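Local coordinates for FAD:protein FMN transferase (Vibrio cholerae, PDB 6NXI) that probably transfers the FMN moiety of FAD onto a threonine hydroxyl of a target flavoprotein, releasing AMP, with magnesium or manganese as cofactor, at residues I243-G248 with L275-E280; N104-G109 with D115-D120; T77-K82 with S264-D269. All blocks are in the same frame, centred on the assembly; numbering follows the deposited sequence.

Contact 1 (I243-G248 with L275-E280). With FAD (flavin-adenine dinucleotide), chain B.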
loop_
_atom_site.group_PDB
_atom_site.type_symbol
_atom_site.label_atom_id
_atom_site.label_comp_id
_atom_site.label_asym_id
_atom_site.label_seq_id
_atom_site.Cartn_x
_atom_site.Cartn_y
_atom_site.Cartn_z
ATOM N N ILE A 243 7.501 -3.818 9.086
ATOM C CA ILE A 243 7.868 -4.843 10.098
ATOM C C ILE A 243 8.149 -6.176 9.386
ATOM O O ILE A 243 7.383 -6.594 8.503
ATOM C CB ILE A 243 6.728 -4.964 11.144
ATOM C CG1 ILE A 243 6.360 -3.590 11.740
ATOM C CG2 ILE A 243 7.097 -6.011 12.205
ATOM C CD1 ILE A 243 7.532 -2.847 12.392
ATOM N N ASP A 244 9.181 -6.881 9.819
ATOM C CA ASP A 244 9.479 -8.254 9.361
ATOM C C ASP A 244 8.696 -9.192 10.270
ATOM O O ASP A 244 8.969 -9.267 11.468
ATOM C CB ASP A 244 10.981 -8.506 9.370
ATOM C CG ASP A 244 11.357 -9.869 8.834
ATOM O OD1 ASP A 244 10.498 -10.784 8.865
ATOM O OD2 ASP A 244 12.542 -10.009 8.473
ATOM N N PRO A 245 7.680 -9.889 9.763
ATOM C CA PRO A 245 6.845 -10.737 10.624
ATOM C C PRO A 245 7.638 -11.832 11.345
ATOM O O PRO A 245 7.180 -12.248 12.398
ATOM C CB PRO A 245 5.831 -11.338 9.631
ATOM C CG PRO A 245 5.736 -10.270 8.582
ATOM C CD PRO A 245 7.180 -9.867 8.364
ATOM N N THR A 246 8.791 -12.221 10.808
ATOM C CA THR A 246 9.607 -13.344 11.343
ATOM C C THR A 246 10.376 -12.861 12.574
ATOM O O THR A 246 10.467 -13.650 13.564
ATOM C CB THR A 246 10.493 -13.958 10.250
ATOM O OG1 THR A 246 11.534 -13.069 9.847
ATOM C CG2 THR A 246 9.697 -14.363 9.027
ATOM N N THR A 247 10.821 -11.608 12.563
ATOM C CA THR A 247 11.587 -11.010 13.683
ATOM C C THR A 247 10.670 -10.263 14.657
ATOM O O THR A 247 11.104 -10.058 15.815
ATOM C CB THR A 247 12.709 -10.100 13.186
ATOM O OG1 THR A 247 12.079 -8.949 12.634
ATOM C CG2 THR A 247 13.627 -10.790 12.200
ATOM N N GLY A 248 9.535 -9.723 14.190
ATOM C CA GLY A 248 8.714 -8.836 15.012
ATOM C C GLY A 248 9.292 -7.436 15.064
ATOM O O GLY A 248 8.701 -6.574 15.741
ATOM N N LEU A 275 7.242 -7.562 -1.135
ATOM C CA LEU A 275 8.528 -7.857 -1.793
ATOM C C LEU A 275 9.670 -7.142 -1.032
ATOM O O LEU A 275 10.767 -7.733 -0.872
ATOM C CB LEU A 275 8.461 -7.485 -3.270
ATOM C CG LEU A 275 7.419 -8.229 -4.098
ATOM C CD1 LEU A 275 7.480 -7.742 -5.539
ATOM C CD2 LEU A 275 7.611 -9.737 -4.072
ATOM N N MET A 276 9.445 -5.938 -0.516
ATOM C CA MET A 276 10.473 -5.229 0.303
ATOM C C MET A 276 10.899 -6.085 1.513
ATOM O O MET A 276 12.105 -6.227 1.771
ATOM C CB MET A 276 9.962 -3.868 0.748
ATOM C CG MET A 276 10.968 -3.106 1.552
ATOM S SD MET A 276 10.780 -1.332 1.141
ATOM C CE MET A 276 12.026 -0.740 2.282
ATOM N N VAL A 277 9.945 -6.673 2.220
ATOM C CA VAL A 277 10.192 -7.502 3.425
ATOM C C VAL A 277 10.923 -8.783 2.991
ATOM O O VAL A 277 11.806 -9.271 3.751
ATOM C CB VAL A 277 8.899 -7.801 4.206
ATOM C CG1 VAL A 277 9.131 -8.815 5.299
ATOM C CG2 VAL A 277 8.240 -6.535 4.758
ATOM N N MET A 278 10.613 -9.319 1.803
ATOM C CA MET A 278 11.268 -10.574 1.309
ATOM C C MET A 278 12.755 -10.338 1.045
ATOM O O MET A 278 13.556 -11.286 1.263
ATOM C CB MET A 278 10.608 -11.084 0.022
ATOM C CG MET A 278 9.217 -11.582 0.225
ATOM S SD MET A 278 8.580 -12.319 -1.323
ATOM C CE MET A 278 9.170 -13.995 -1.149
ATOM N N GLY A 279 13.122 -9.120 0.637
ATOM C CA GLY A 279 14.481 -8.810 0.214
ATOM C C GLY A 279 14.666 -9.065 -1.263
ATOM O O GLY A 279 13.745 -9.621 -1.917
ATOM N N GLU A 280 15.781 -8.600 -1.813
ATOM C CA GLU A 280 15.937 -8.553 -3.288
ATOM C C GLU A 280 16.019 -9.987 -3.837
ATOM O O GLU A 280 15.412 -10.236 -4.907
ATOM C CB GLU A 280 17.064 -7.625 -3.714
ATOM C CG GLU A 280 18.449 -8.055 -3.301
ATOM C CD GLU A 280 18.921 -7.725 -1.886
ATOM O OE1 GLU A 280 18.092 -7.331 -1.027
ATOM O OE2 GLU A 280 20.143 -7.931 -1.633
HETATM P PA FAD B . 3.342 0.640 2.969
HETATM O O1A FAD B . 4.805 0.504 2.745
HETATM O O2A FAD B . 2.408 0.497 1.833
HETATM O O5B FAD B . 2.872 -0.359 4.125
HETATM C C5B FAD B . 3.450 -0.092 5.431
HETATM C C4B FAD B . 2.392 -0.102 6.507
HETATM O O4B FAD B . 1.726 -1.385 6.605
HETATM C C3B FAD B . 2.986 0.168 7.888
HETATM O O3B FAD B . 2.932 1.567 8.174
HETATM C C2B FAD B . 2.115 -0.688 8.815
HETATM O O2B FAD B . 0.916 -0.023 9.144
HETATM C C1B FAD B . 1.813 -1.893 7.934
HETATM N N9A FAD B . 2.795 -2.956 7.933
HETATM C C8A FAD B . 4.124 -2.925 8.378
HETATM N N7A FAD B . 4.755 -4.039 8.095
HETATM C C5A FAD B . 3.829 -4.867 7.493
HETATM C C6A FAD B . 3.917 -6.181 7.009
HETATM N N6A FAD B . 5.048 -6.909 6.991
HETATM N N1A FAD B . 2.811 -6.679 6.422
HETATM C C2A FAD B . 1.684 -5.940 6.423
HETATM N N3A FAD B . 1.485 -4.685 6.848
HETATM C C4A FAD B . 2.618 -4.206 7.388
HETATM N N1 FAD B . -2.512 7.526 9.435
HETATM C C2 FAD B . -2.814 8.454 10.408
HETATM O O2 FAD B . -1.896 9.066 10.998
HETATM N N3 FAD B . -4.097 8.758 10.735
HETATM C C4 FAD B . -5.169 8.146 10.139
HETATM O O4 FAD B . -6.312 8.419 10.479
HETATM C C4X FAD B . -4.898 7.156 9.137
HETATM N N5 FAD B . -5.907 6.541 8.556
HETATM C C5X FAD B . -5.623 5.588 7.605
HETATM C C6 FAD B . -6.687 4.900 6.988
HETATM C C7 FAD B . -6.494 3.934 6.023
HETATM C C7M FAD B . -7.683 3.239 5.399
HETATM C C8 FAD B . -5.167 3.638 5.627
HETATM C C8M FAD B . -4.877 2.585 4.590
HETATM C C9 FAD B . -4.102 4.310 6.234
HETATM C C9A FAD B . -4.299 5.292 7.215
HETATM N N10 FAD B . -3.254 5.964 7.861
HETATM C C10 FAD B . -3.511 6.913 8.835
HETATM C "C1'" FAD B . -1.856 5.734 7.439
HETATM C "C2'" FAD B . -1.255 4.471 7.942
HETATM O "O2'" FAD B . -1.164 4.491 9.363
HETATM C "C3'" FAD B . 0.159 4.318 7.356
HETATM O "O3'" FAD B . 1.029 5.347 7.774
HETATM C "C4'" FAD B . 0.217 4.362 5.841
HETATM O "O4'" FAD B . -0.895 3.657 5.312
HETATM C "C5'" FAD B . 1.545 3.854 5.314
HETATM O "O5'" FAD B . 1.436 3.734 3.874
HETATM P P FAD B . 2.746 3.500 3.018
HETATM O O1P FAD B . 3.830 4.386 3.438
HETATM O O2P FAD B . 2.194 3.456 1.611
HETATM O O3P FAD B . 3.113 2.062 3.586
#
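Val-277, in the last turn of helix 265-278, packs its two methyl groups against the loop 243-248 beside the adenine of FAD. With CG1 anti to the backbone N (chi1 171°), the valine turns that methyl to the ring of Pro-245, where CG1 of Val-277 and CD of Pro-245 lie 3.8 Å apart, and to CA of Asp-244. The other branch is directed at the adenine-binding backbone: CG2 of Val-277 stands 3.8 Å from O of Ile-243 and 3.9 Å from N6A of FAD. Pro-245 approaches the same exocyclic nitrogen through CG and CD, so that valine and proline both border it.

The polar recognition comes from the main chain of Ile-243. Its N donates to N7A of FAD at 2.9 Å in an almost straight bond (173°), and its O accepts from N6A at 2.8 Å. One residue thus reads both the acceptor and the donor on this side of the purine.

Behind this first shell the loop is braced by an Asx turn. OD1 of Asp-244 accepts from N of Thr-246 at 3.0 Å and from OG1 of Thr-246 at 2.7 Å, both arriving from one face of the carboxylate, well out of its plane. A separate backbone bond from N of Gly-248 to O of Asp-244 winds the chain back on itself, and Gly-248 has the positive phi that favours glycine. Just before the segment, Ile-242 also touches Val-277.

The paired backbone bonds suit an amino group beside a ring nitrogen acceptor, the pattern adenine offers at N6A and N7A, while Val-277 and Pro-245 flank that amino group with apolar contacts.

Contact 2 (N104-G109 with D115-D120)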
loop_
_atom_site.group_PDB
_atom_site.type_symbol
_atom_site.label_atom_id
_atom_site.label_comp_id
_atom_site.label_asym_id
_atom_site.label_seq_id
_atom_site.Cartn_x
_atom_site.Cartn_y
_atom_site.Cartn_z
ATOM N N ASN A 104 2.066 -1.221 16.120
ATOM C CA ASN A 104 1.638 -0.354 17.224
ATOM C C ASN A 104 2.768 -0.293 18.253
ATOM O O ASN A 104 3.104 0.820 18.672
ATOM C CB ASN A 104 0.339 -0.841 17.834
ATOM C CG ASN A 104 -0.844 -0.742 16.883
ATOM O OD1 ASN A 104 -0.722 -0.230 15.782
ATOM N ND2 ASN A 104 -1.952 -1.363 17.276
ATOM N N LEU A 105 3.373 -1.428 18.601
ATOM C CA LEU A 105 4.498 -1.454 19.583
ATOM C C LEU A 105 5.610 -0.486 19.165
ATOM O O LEU A 105 6.182 0.205 20.038
ATOM C CB LEU A 105 5.002 -2.885 19.718
ATOM C CG LEU A 105 6.155 -3.077 20.703
ATOM C CD1 LEU A 105 5.693 -2.897 22.146
ATOM C CD2 LEU A 105 6.799 -4.431 20.518
ATOM N N TRP A 106 5.987 -0.524 17.899
ATOM C CA TRP A 106 7.159 0.232 17.411
ATOM C C TRP A 106 6.849 1.711 17.196
ATOM O O TRP A 106 7.764 2.435 16.840
ATOM C CB TRP A 106 7.738 -0.462 16.183
ATOM C CG TRP A 106 8.445 -1.727 16.549
ATOM C CD1 TRP A 106 8.056 -3.009 16.307
ATOM C CD2 TRP A 106 9.660 -1.836 17.316
ATOM N NE1 TRP A 106 8.941 -3.889 16.849
ATOM C CE2 TRP A 106 9.946 -3.208 17.438
ATOM C CE3 TRP A 106 10.575 -0.896 17.790
ATOM C CZ2 TRP A 106 11.077 -3.677 18.096
ATOM C CZ3 TRP A 106 11.707 -1.363 18.428
ATOM C CH2 TRP A 106 11.929 -2.731 18.573
ATOM N N GLY A 107 5.582 2.128 17.290
ATOM C CA GLY A 107 5.205 3.551 17.279
ATOM C C GLY A 107 4.567 3.998 15.987
ATOM O O GLY A 107 4.530 5.239 15.772
ATOM N N PHE A 108 4.101 3.089 15.140
ATOM C CA PHE A 108 3.636 3.425 13.775
ATOM C C PHE A 108 2.135 3.254 13.619
ATOM O O PHE A 108 1.665 3.226 12.444
ATOM C CB PHE A 108 4.431 2.633 12.754
ATOM C CG PHE A 108 5.901 2.952 12.777
ATOM C CD1 PHE A 108 6.333 4.151 12.268
ATOM C CD2 PHE A 108 6.824 2.034 13.264
ATOM C CE1 PHE A 108 7.683 4.433 12.234
ATOM C CE2 PHE A 108 8.171 2.325 13.247
ATOM C CZ PHE A 108 8.593 3.519 12.705
ATOM N N GLY A 109 1.433 3.052 14.723
ATOM C CA GLY A 109 -0.033 2.873 14.668
ATOM C C GLY A 109 -0.682 3.870 15.612
ATOM O O GLY A 109 -0.114 4.895 16.020
ATOM N N ASP A 115 9.854 6.816 23.998
ATOM C CA ASP A 115 11.126 6.748 23.227
ATOM C C ASP A 115 11.953 5.536 23.668
ATOM O O ASP A 115 12.937 5.175 22.983
ATOM C CB ASP A 115 11.954 8.022 23.347
ATOM C CG ASP A 115 11.362 9.196 22.617
ATOM O OD1 ASP A 115 11.204 9.057 21.406
ATOM O OD2 ASP A 115 11.109 10.204 23.265
ATOM N N VAL A 116 11.559 4.850 24.740
ATOM C CA VAL A 116 12.301 3.660 25.233
ATOM C C VAL A 116 12.015 2.481 24.310
ATOM O O VAL A 116 10.852 2.297 23.823
ATOM C CB VAL A 116 11.955 3.345 26.703
ATOM C CG1 VAL A 116 12.648 2.084 27.185
ATOM C CG2 VAL A 116 12.249 4.526 27.602
ATOM N N VAL A 117 13.058 1.736 23.982
ATOM C CA VAL A 117 12.948 0.568 23.077
ATOM C C VAL A 117 12.143 -0.505 23.804
ATOM O O VAL A 117 12.375 -0.780 24.975
ATOM C CB VAL A 117 14.364 0.066 22.726
ATOM C CG1 VAL A 117 14.340 -1.235 21.949
ATOM C CG2 VAL A 117 15.137 1.142 21.981
ATOM N N PRO A 118 11.214 -1.192 23.138
ATOM C CA PRO A 118 10.527 -2.306 23.795
ATOM C C PRO A 118 11.508 -3.381 24.271
ATOM O O PRO A 118 12.465 -3.631 23.597
ATOM C CB PRO A 118 9.682 -2.939 22.689
ATOM C CG PRO A 118 9.669 -1.951 21.578
ATOM C CD PRO A 118 10.818 -0.986 21.746
ATOM N N THR A 119 11.248 -3.968 25.425
ATOM C CA THR A 119 11.990 -5.122 25.960
ATOM C C THR A 119 11.723 -6.330 25.065
ATOM O O THR A 119 10.679 -6.378 24.369
ATOM C CB THR A 119 11.646 -5.417 27.426
ATOM O OG1 THR A 119 10.317 -5.915 27.521
ATOM C CG2 THR A 119 11.768 -4.203 28.325
ATOM N N ASP A 120 12.633 -7.296 25.114
ATOM C CA ASP A 120 12.453 -8.588 24.409
ATOM C C ASP A 120 11.174 -9.240 24.951
ATOM O O ASP A 120 10.430 -9.839 24.156
ATOM C CB ASP A 120 13.697 -9.474 24.548
ATOM C CG ASP A 120 14.803 -9.143 23.552
ATOM O OD1 ASP A 120 14.788 -8.056 22.965
ATOM O OD2 ASP A 120 15.711 -9.980 23.396
#
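The end of helix 100-105 and the loop leading into helix 120-127 meet here, with the ring of Pro-118 packed against Leu-105 and Trp-106. The helix ends in a Schellman motif, in which Gly-107 takes a positive phi; one of the two bonds back into the last turn runs from N of Gly-107 to O of Asn-104.

Pro-118 lies over one face of the indole. Its CG is 3.8 Å from the centroid of the six-membered ring of Trp-106 and only 13° off the ring normal, a CH-pi contact, while CD of Pro-118 comes to 3.5 Å from CZ3 of Trp-106. The torsion of Trp-106, with CG anti to the carbonyl carbon (chi1 -73°), carries the benzo part of the indole out to the proline. Leu-105 meets the same pyrrolidine through its branch point, CG to CG of Pro-118 at 3.8 Å, and both methyls reach CB of the proline. Its CD2 lies over the indole face that Pro-118 uses. At the border, CG1 of Val-117 approaches CZ3 of Trp-106 obliquely, at 4.4 Å.

NE1 of Trp-106 is hydrogen-bonded to O of Gly-248, and Leu-105 is further packed by Glu-122, Leu-123 and Arg-126 of helix 120-127. Thr-119 is the N-cap of that helix, its OG1 bonded to N of Glu-122.

No hydrogen bond joins the two segments. Their association rests on apolar packing and on the CH-pi contact, in which the slightly positive proline hydrogens face the electron-rich indole, whose polar N-H is engaged elsewhere.

Contact 3 (T77-K82 with S264-D269). With MG (magnesium ion), chain C; MG (magnesium ion), chain D.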
loop_
_atom_site.group_PDB
_atom_site.type_symbol
_atom_site.label_atom_id
_atom_site.label_comp_id
_atom_site.label_asym_id
_atom_site.label_seq_id
_atom_site.Cartn_x
_atom_site.Cartn_y
_atom_site.Cartn_z
ATOM N N THR A 77 -14.396 -4.508 2.507
ATOM C CA THR A 77 -13.415 -5.002 3.507
ATOM C C THR A 77 -13.074 -6.455 3.167
ATOM O O THR A 77 -11.900 -6.864 3.296
ATOM C CB THR A 77 -13.986 -4.892 4.927
ATOM O OG1 THR A 77 -14.321 -3.526 5.181
ATOM C CG2 THR A 77 -13.008 -5.407 5.957
ATOM N N LEU A 78 -14.098 -7.281 2.879
ATOM C CA LEU A 78 -13.850 -8.693 2.528
ATOM C C LEU A 78 -12.867 -8.767 1.345
ATOM O O LEU A 78 -11.914 -9.535 1.438
ATOM C CB LEU A 78 -15.198 -9.370 2.232
ATOM C CG LEU A 78 -15.244 -10.889 2.312
ATOM C CD1 LEU A 78 -14.303 -11.532 1.306
ATOM C CD2 LEU A 78 -14.982 -11.370 3.702
ATOM N N THR A 79 -13.075 -7.976 0.288
ATOM C CA THR A 79 -12.228 -7.991 -0.919
ATOM C C THR A 79 -10.786 -7.677 -0.501
ATOM O O THR A 79 -9.869 -8.357 -0.988
ATOM C CB THR A 79 -12.768 -7.032 -1.969
ATOM O OG1 THR A 79 -14.088 -7.516 -2.288
ATOM C CG2 THR A 79 -11.873 -6.977 -3.197
ATOM N N VAL A 80 -10.589 -6.660 0.343
ATOM C CA VAL A 80 -9.224 -6.232 0.734
ATOM C C VAL A 80 -8.574 -7.272 1.635
ATOM O O VAL A 80 -7.423 -7.645 1.409
ATOM C CB VAL A 80 -9.281 -4.842 1.382
ATOM C CG1 VAL A 80 -7.922 -4.469 1.952
ATOM C CG2 VAL A 80 -9.804 -3.817 0.379
ATOM N N VAL A 81 -9.327 -7.859 2.558
ATOM C CA VAL A 81 -8.716 -8.894 3.435
ATOM C C VAL A 81 -8.378 -10.148 2.617
ATOM O O VAL A 81 -7.314 -10.733 2.811
ATOM C CB VAL A 81 -9.587 -9.212 4.671
ATOM C CG1 VAL A 81 -8.981 -10.353 5.464
ATOM C CG2 VAL A 81 -9.705 -7.976 5.552
ATOM N N LYS A 82 -9.233 -10.534 1.673
ATOM C CA LYS A 82 -8.947 -11.701 0.817
ATOM C C LYS A 82 -7.647 -11.485 0.032
ATOM O O LYS A 82 -6.850 -12.440 -0.071
ATOM C CB LYS A 82 -10.112 -11.944 -0.128
ATOM C CG LYS A 82 -10.013 -13.245 -0.903
ATOM C CD LYS A 82 -11.293 -13.560 -1.661
ATOM C CE LYS A 82 -12.556 -13.408 -0.830
ATOM N NZ LYS A 82 -12.807 -14.549 0.096
ATOM N N SER A 264 -4.258 -3.347 -10.672
ATOM C CA SER A 264 -4.896 -2.951 -9.407
ATOM C C SER A 264 -3.901 -2.246 -8.496
ATOM O O SER A 264 -2.846 -2.808 -8.225
ATOM C CB SER A 264 -5.496 -4.151 -8.690
ATOM O OG SER A 264 -5.773 -3.816 -7.361
ATOM N N CYS A 265 -4.257 -1.056 -8.062
ATOM C CA CYS A 265 -3.441 -0.322 -7.081
ATOM C C CYS A 265 -3.440 -1.078 -5.753
ATOM O O CYS A 265 -2.393 -1.178 -5.120
ATOM C CB CYS A 265 -3.883 1.121 -6.941
ATOM S SG CYS A 265 -2.593 2.122 -6.159
ATOM N N MET A 266 -4.546 -1.624 -5.353
ATOM C CA MET A 266 -4.590 -2.482 -4.129
ATOM C C MET A 266 -3.490 -3.552 -4.214
ATOM O O MET A 266 -2.660 -3.740 -3.249
ATOM C CB MET A 266 -5.951 -3.147 -4.002
ATOM C CG MET A 266 -5.972 -4.127 -2.884
ATOM S SD MET A 266 -7.517 -5.002 -2.618
ATOM C CE MET A 266 -7.759 -5.811 -4.186
ATOM N N THR A 267 -3.424 -4.259 -5.323
ATOM C CA THR A 267 -2.471 -5.363 -5.525
ATOM C C THR A 267 -1.051 -4.814 -5.569
ATOM O O THR A 267 -0.155 -5.390 -4.889
ATOM C CB THR A 267 -2.845 -6.170 -6.756
ATOM O OG1 THR A 267 -4.154 -6.693 -6.499
ATOM C CG2 THR A 267 -1.836 -7.275 -6.967
ATOM N N ALA A 268 -0.820 -3.727 -6.297
ATOM C CA ALA A 268 0.532 -3.141 -6.383
ATOM C C ALA A 268 0.994 -2.716 -4.991
ATOM O O ALA A 268 2.167 -2.964 -4.655
ATOM C CB ALA A 268 0.613 -1.981 -7.301
ATOM N N ASP A 269 0.083 -2.167 -4.189
ATOM C CA ASP A 269 0.390 -1.651 -2.824
ATOM C C ASP A 269 0.861 -2.786 -1.934
ATOM O O ASP A 269 1.933 -2.648 -1.276
ATOM C CB ASP A 269 -0.840 -0.915 -2.291
ATOM C CG ASP A 269 -0.606 0.015 -1.118
ATOM O OD1 ASP A 269 0.584 0.221 -0.757
ATOM O OD2 ASP A 269 -1.619 0.468 -0.526
HETATM MG MG MG C . 1.801 -1.511 0.714
HETATM MG MG MG D . 1.411 1.811 0.444
HETATM O O HOH W 1 -0.684 1.701 1.534
HETATM O O HOH W 2 3.342 0.903 -1.016
#
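Met-266 extends from the first turn of helix 265-278 toward helix 75-90 and crosses Val-80 at a slant. Its CG is anti to the backbone N (chi1 173°) and the next torsion is also extended, so the sulfur is carried straight out to the facing helix; a bend at chi3 then turns CE aside. SD of Met-266 lies 4.0 Å from CG2 of Val-80 and equally far from its CA. The turned CE of Met-266 reaches CG2 of Thr-79 more loosely, at 4.4 Å. Trp-160 touches Thr-79 and Val-80, and Ile-156 packs on both Val-80 and Met-266.

Ser-264 caps the helix, its OG accepting from N of Thr-267 at 3.1 Å, while Asp-163 receives N-H groups from Cys-265 and Met-266.

Farther along the helix, Asp-269 serves both magnesium ions. Its OD1 bridges them, at 2.6 Å from the ion of chain C and 2.2 Å from that of chain D, and O of Asp-269 also binds the former. OD2 accepts from a water on the latter. Thr-155, Thr-273 and Glu-184 contribute further ligands. The same helix segment thus packs on helix 75-90 through Met-266 and, about one turn on, binds two magnesium ions through one shared carboxylate oxygen.

Overall arrangement
Contacts 1 and 3 share helix 265-278 and lie about 19 Å apart between centres: 264-269 supplies the magnesium-binding start of the helix, and 275-280 its end beside the adenine of FAD. The side chain of Val-277 is about 9 Å from a bound magnesium ion, so one helix borders both the metal site and the adenine. Contact 2 adjoins contact 1, with centres about 17 Å apart. O of Gly-248 lies 2.9 Å from NE1 of Trp-106, a probable hydrogen bond, and Ile-243 packs on the same indole. Contact 2 thus touches the adenine-binding loop, the Trp-106 side chain itself lying about 9 Å from FAD, whereas contacts 2 and 3 stay about 14 Å apart at their nearest atoms.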